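Local coordinates for protein phosphatase (Thermotoga maritima, PDB 1NF2) that probably acts as a magnesium-dependent phosphatase of the haloacid dehalogenase (HAD) family, with a distinctive substrate-binding domain, at residues Val100-Tyr111 and Leu139-Leu150. Numbering follows the deposited sequence.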
loop_
_atom_site.group_PDB
_atom_site.type_symbol
_atom_site.label_atom_id
_atom_site.label_comp_id
_atom_site.label_asym_id
_atom_site.label_seq_id
_atom_site.Cartn_x
_atom_site.Cartn_y
_atom_site.Cartn_z
ATOM N N VAL A 100 -25.145 1.258 7.545
ATOM C CA VAL A 100 -24.283 0.928 6.418
ATOM C C VAL A 100 -23.460 -0.309 6.752
ATOM O O VAL A 100 -23.510 -0.818 7.872
ATOM C CB VAL A 100 -23.312 2.078 6.109
ATOM C CG1 VAL A 100 -24.087 3.330 5.739
ATOM C CG2 VAL A 100 -22.429 2.339 7.317
ATOM N N HIS A 101 -22.708 -0.795 5.773
ATOM C CA HIS A 101 -21.857 -1.959 5.976
ATOM C C HIS A 101 -20.407 -1.488 6.013
ATOM O O HIS A 101 -19.807 -1.171 4.986
ATOM C CB HIS A 101 -22.080 -2.981 4.860
ATOM C CG HIS A 101 -23.422 -3.645 4.919
ATOM N ND1 HIS A 101 -23.837 -4.387 6.007
ATOM C CD2 HIS A 101 -24.452 -3.661 4.039
ATOM C CE1 HIS A 101 -25.062 -4.831 5.794
ATOM N NE2 HIS A 101 -25.459 -4.405 4.607
ATOM N N TRP A 102 -19.858 -1.427 7.217
ATOM C CA TRP A 102 -18.494 -0.972 7.390
ATOM C C TRP A 102 -17.610 -2.017 8.042
ATOM O O TRP A 102 -18.080 -2.883 8.782
ATOM C CB TRP A 102 -18.465 0.307 8.227
ATOM C CG TRP A 102 -19.030 0.133 9.598
ATOM C CD1 TRP A 102 -20.347 0.013 9.936
ATOM C CD2 TRP A 102 -18.292 0.062 10.822
ATOM N NE1 TRP A 102 -20.476 -0.121 11.298
ATOM C CE2 TRP A 102 -19.232 -0.094 11.866
ATOM C CE3 TRP A 102 -16.928 0.120 11.138
ATOM C CZ2 TRP A 102 -18.850 -0.196 13.206
ATOM C CZ3 TRP A 102 -16.547 0.020 12.468
ATOM C CH2 TRP A 102 -17.508 -0.135 13.490
ATOM N N GLN A 103 -16.319 -1.910 7.751
ATOM C CA GLN A 103 -15.300 -2.805 8.272
ATOM C C GLN A 103 -14.137 -1.942 8.750
ATOM O O GLN A 103 -14.018 -0.782 8.359
ATOM C CB GLN A 103 -14.851 -3.756 7.167
ATOM C CG GLN A 103 -14.573 -3.062 5.845
ATOM C CD GLN A 103 -14.280 -4.042 4.726
ATOM O OE1 GLN A 103 -15.090 -4.923 4.432
ATOM N NE2 GLN A 103 -13.119 -3.893 4.093
ATOM N N ALA A 104 -13.281 -2.499 9.596
ATOM C CA ALA A 104 -12.155 -1.730 10.108
ATOM C C ALA A 104 -10.845 -2.510 10.097
ATOM O O ALA A 104 -10.826 -3.716 10.336
ATOM C CB ALA A 104 -12.458 -1.256 11.532
ATOM N N TYR A 105 -9.755 -1.803 9.816
ATOM C CA TYR A 105 -8.422 -2.391 9.805
ATOM C C TYR A 105 -7.760 -2.025 11.124
ATOM O O TYR A 105 -7.331 -0.889 11.316
ATOM C CB TYR A 105 -7.614 -1.834 8.635
ATOM C CG TYR A 105 -8.010 -2.416 7.298
ATOM C CD1 TYR A 105 -7.440 -3.601 6.842
ATOM C CD2 TYR A 105 -8.948 -1.782 6.486
ATOM C CE1 TYR A 105 -7.789 -4.141 5.608
ATOM C CE2 TYR A 105 -9.306 -2.313 5.249
ATOM C CZ TYR A 105 -8.719 -3.494 4.817
ATOM O OH TYR A 105 -9.047 -4.026 3.592
ATOM N N ILE A 106 -7.675 -2.995 12.029
ATOM C CA ILE A 106 -7.103 -2.753 13.347
ATOM C C ILE A 106 -5.918 -3.653 13.665
ATOM O O ILE A 106 -6.061 -4.870 13.769
ATOM C CB ILE A 106 -8.176 -2.959 14.432
ATOM C CG1 ILE A 106 -9.330 -1.981 14.192
ATOM C CG2 ILE A 106 -7.566 -2.795 15.816
ATOM C CD1 ILE A 106 -10.551 -2.287 15.015
ATOM N N ASP A 107 -4.752 -3.042 13.842
ATOM C CA ASP A 107 -3.543 -3.791 14.153
ATOM C C ASP A 107 -3.291 -4.904 13.149
ATOM O O ASP A 107 -2.940 -6.024 13.517
ATOM C CB ASP A 107 -3.628 -4.369 15.562
ATOM C CG ASP A 107 -2.772 -3.606 16.543
ATOM O OD1 ASP A 107 -1.530 -3.722 16.447
ATOM O OD2 ASP A 107 -3.333 -2.881 17.394
ATOM N N ASP A 108 -3.504 -4.582 11.879
ATOM C CA ASP A 108 -3.273 -5.516 10.784
ATOM C C ASP A 108 -4.245 -6.686 10.688
ATOM O O ASP A 108 -3.871 -7.779 10.265
ATOM C CB ASP A 108 -1.832 -6.030 10.852
ATOM C CG ASP A 108 -1.198 -6.154 9.485
ATOM O OD1 ASP A 108 -1.572 -5.369 8.587
ATOM O OD2 ASP A 108 -0.318 -7.021 9.315
ATOM N N VAL A 109 -5.495 -6.450 11.079
ATOM C CA VAL A 109 -6.543 -7.470 11.000
ATOM C C VAL A 109 -7.818 -6.797 10.490
ATOM O O VAL A 109 -8.202 -5.734 10.978
ATOM C CB VAL A 109 -6.831 -8.118 12.380
ATOM C CG1 VAL A 109 -7.937 -9.167 12.246
ATOM C CG2 VAL A 109 -5.567 -8.764 12.928
ATOM N N LEU A 110 -8.460 -7.400 9.496
ATOM C CA LEU A 110 -9.682 -6.831 8.941
ATOM C C LEU A 110 -10.868 -7.356 9.736
ATOM O O LEU A 110 -11.031 -8.569 9.889
ATOM C CB LEU A 110 -9.857 -7.228 7.470
ATOM C CG LEU A 110 -10.571 -6.251 6.528
ATOM C CD1 LEU A 110 -10.983 -6.994 5.268
ATOM C CD2 LEU A 110 -11.786 -5.641 7.191
ATOM N N TYR A 111 -11.683 -6.437 10.249
ATOM C CA TYR A 111 -12.873 -6.792 11.019
ATOM C C TYR A 111 -14.106 -6.262 10.297
ATOM O O TYR A 111 -14.043 -5.247 9.607
ATOM C CB TYR A 111 -12.831 -6.162 12.414
ATOM C CG TYR A 111 -11.782 -6.713 13.349
ATOM C CD1 TYR A 111 -12.071 -7.768 14.209
ATOM C CD2 TYR A 111 -10.504 -6.158 13.393
ATOM C CE1 TYR A 111 -11.113 -8.252 15.098
ATOM C CE2 TYR A 111 -9.539 -6.633 14.273
ATOM C CZ TYR A 111 -9.849 -7.677 15.122
ATOM O OH TYR A 111 -8.892 -8.141 15.998
ATOM N N LEU A 139 -14.157 -1.837 19.746
ATOM C CA LEU A 139 -12.802 -2.203 19.359
ATOM C C LEU A 139 -12.094 -0.976 18.771
ATOM O O LEU A 139 -11.010 -0.591 19.216
ATOM C CB LEU A 139 -12.862 -3.340 18.325
ATOM C CG LEU A 139 -11.644 -4.246 18.131
ATOM C CD1 LEU A 139 -11.342 -4.931 19.430
ATOM C CD2 LEU A 139 -11.913 -5.298 17.066
ATOM N N VAL A 140 -12.722 -0.357 17.777
ATOM C CA VAL A 140 -12.157 0.817 17.121
ATOM C C VAL A 140 -12.089 2.026 18.044
ATOM O O VAL A 140 -11.025 2.613 18.233
ATOM C CB VAL A 140 -12.979 1.218 15.879
ATOM C CG1 VAL A 140 -12.419 2.500 15.275
ATOM C CG2 VAL A 140 -12.956 0.097 14.855
ATOM N N SER A 141 -13.231 2.395 18.611
ATOM C CA SER A 141 -13.316 3.546 19.502
ATOM C C SER A 141 -12.269 3.554 20.608
ATOM O O SER A 141 -11.966 4.604 21.170
ATOM C CB SER A 141 -14.715 3.625 20.120
ATOM O OG SER A 141 -15.695 3.845 19.118
ATOM N N LYS A 142 -11.709 2.390 20.914
ATOM C CA LYS A 142 -10.710 2.293 21.970
ATOM C C LYS A 142 -9.338 1.790 21.525
ATOM O O LYS A 142 -8.383 1.817 22.300
ATOM C CB LYS A 142 -11.249 1.403 23.098
ATOM C CG LYS A 142 -10.187 0.848 24.038
ATOM C CD LYS A 142 -10.772 0.340 25.345
ATOM C CE LYS A 142 -11.195 1.493 26.242
ATOM N NZ LYS A 142 -11.541 1.025 27.613
ATOM N N MET A 143 -9.217 1.345 20.282
ATOM C CA MET A 143 -7.929 0.832 19.831
ATOM C C MET A 143 -7.359 1.580 18.637
ATOM O O MET A 143 -6.174 1.462 18.328
ATOM C CB MET A 143 -8.067 -0.649 19.499
ATOM C CG MET A 143 -6.776 -1.433 19.563
ATOM S SD MET A 143 -7.036 -2.972 20.462
ATOM C CE MET A 143 -8.547 -3.454 19.767
ATOM N N GLY A 144 -8.200 2.364 17.977
ATOM C CA GLY A 144 -7.745 3.102 16.818
ATOM C C GLY A 144 -7.778 2.184 15.615
ATOM O O GLY A 144 -7.810 0.965 15.763
ATOM N N THR A 145 -7.767 2.760 14.423
ATOM C CA THR A 145 -7.807 1.963 13.211
ATOM C C THR A 145 -6.931 2.585 12.130
ATOM O O THR A 145 -6.772 3.809 12.078
ATOM C CB THR A 145 -9.242 1.858 12.685
ATOM O OG1 THR A 145 -9.266 1.059 11.500
ATOM C CG2 THR A 145 -9.785 3.242 12.363
ATOM N N THR A 146 -6.359 1.736 11.277
ATOM C CA THR A 146 -5.514 2.211 10.187
ATOM C C THR A 146 -6.450 2.818 9.158
ATOM O O THR A 146 -6.135 3.832 8.542
ATOM C CB THR A 146 -4.713 1.061 9.538
ATOM O OG1 THR A 146 -3.914 0.414 10.531
ATOM C CG2 THR A 146 -3.810 1.594 8.437
ATOM N N LYS A 147 -7.602 2.185 8.964
ATOM C CA LYS A 147 -8.584 2.717 8.038
ATOM C C LYS A 147 -9.947 2.044 8.127
ATOM O O LYS A 147 -10.091 0.952 8.670
ATOM C CB LYS A 147 -8.072 2.676 6.596
ATOM C CG LYS A 147 -7.942 1.310 5.975
ATOM C CD LYS A 147 -7.555 1.464 4.510
ATOM C CE LYS A 147 -7.230 0.132 3.853
ATOM N NZ LYS A 147 -6.678 0.345 2.484
ATOM N N LEU A 148 -10.945 2.735 7.591
ATOM C CA LEU A 148 -12.314 2.254 7.590
ATOM C C LEU A 148 -12.710 2.109 6.145
ATOM O O LEU A 148 -12.209 2.825 5.280
ATOM C CB LEU A 148 -13.234 3.269 8.286
ATOM C CG LEU A 148 -12.877 3.495 9.756
ATOM C CD1 LEU A 148 -13.666 4.672 10.324
ATOM C CD2 LEU A 148 -13.154 2.229 10.539
ATOM N N LEU A 149 -13.607 1.175 5.882
ATOM C CA LEU A 149 -14.057 0.952 4.527
ATOM C C LEU A 149 -15.543 0.648 4.535
ATOM O O LEU A 149 -16.013 -0.162 5.329
ATOM C CB LEU A 149 -13.276 -0.210 3.906
ATOM C CG LEU A 149 -13.515 -0.507 2.424
ATOM C CD1 LEU A 149 -12.369 -1.342 1.884
ATOM C CD2 LEU A 149 -14.839 -1.225 2.241
ATOM N N LEU A 150 -16.281 1.320 3.659
ATOM C CA LEU A 150 -17.712 1.096 3.544
ATOM C C LEU A 150 -17.976 0.403 2.221
ATOM O O LEU A 150 -17.350 0.722 1.210
ATOM C CB LEU A 150 -18.482 2.419 3.581
ATOM C CG LEU A 150 -18.749 3.048 4.952
ATOM C CD1 LEU A 150 -17.438 3.409 5.628
ATOM C CD2 LEU A 150 -19.625 4.277 4.767
HETATM O O HOH W 1 -4.289 -0.146 13.630
HETATM O O HOH W 2 -4.051 -2.230 10.211
#
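I106 pushes its CD1 between L139 and V140 of helix 136-143, coming within 3.4 Å of V140 CG2, a tight carbon pair. With CG1 beside the backbone N (chi1 -60°) and the chain then extended, that methyl reaches the helix. V140 CG2 is shared: it also touches A104 CB (3.6 Å) and meets the edge of the W102 indole. Next door, L139 drops CD2 onto one face of Y111, 3.6 Å from the ring centroid and almost on its normal, a CH-pi contact.

The other face of the sheet is lined by Q103, L149, Y105 and K147. K147 runs alongside Y105, with K147 CG 3.3 Å from Y105 CD2. K147 NZ goes on to a salt bridge with E183, and the Y105 hydroxyl bonds Y122. A glycine in place of Y105 would probably leave the K147 methylenes without their neighbour and Y122 OH without this partner.

Between the two faces, strands 102-105 and 147-150 pair antiparallel through Q103 N to L149 O (3.0 Å) and the return bond from L149 N. Y105 O takes T146 N at 2.8 Å, just beyond the turn where G144 ends the helix with positive phi. This six-stranded sheet is separate from the one carrying the metal aspartates, consistent with a HAD cap domain; the K147 side chain lies about 13 Å from the bound magnesium ion. The pairing thus joins an apolar face of W102, A104, L148 and L150 to one where Y122 and E183 meet the polar ends of Y105 and K147.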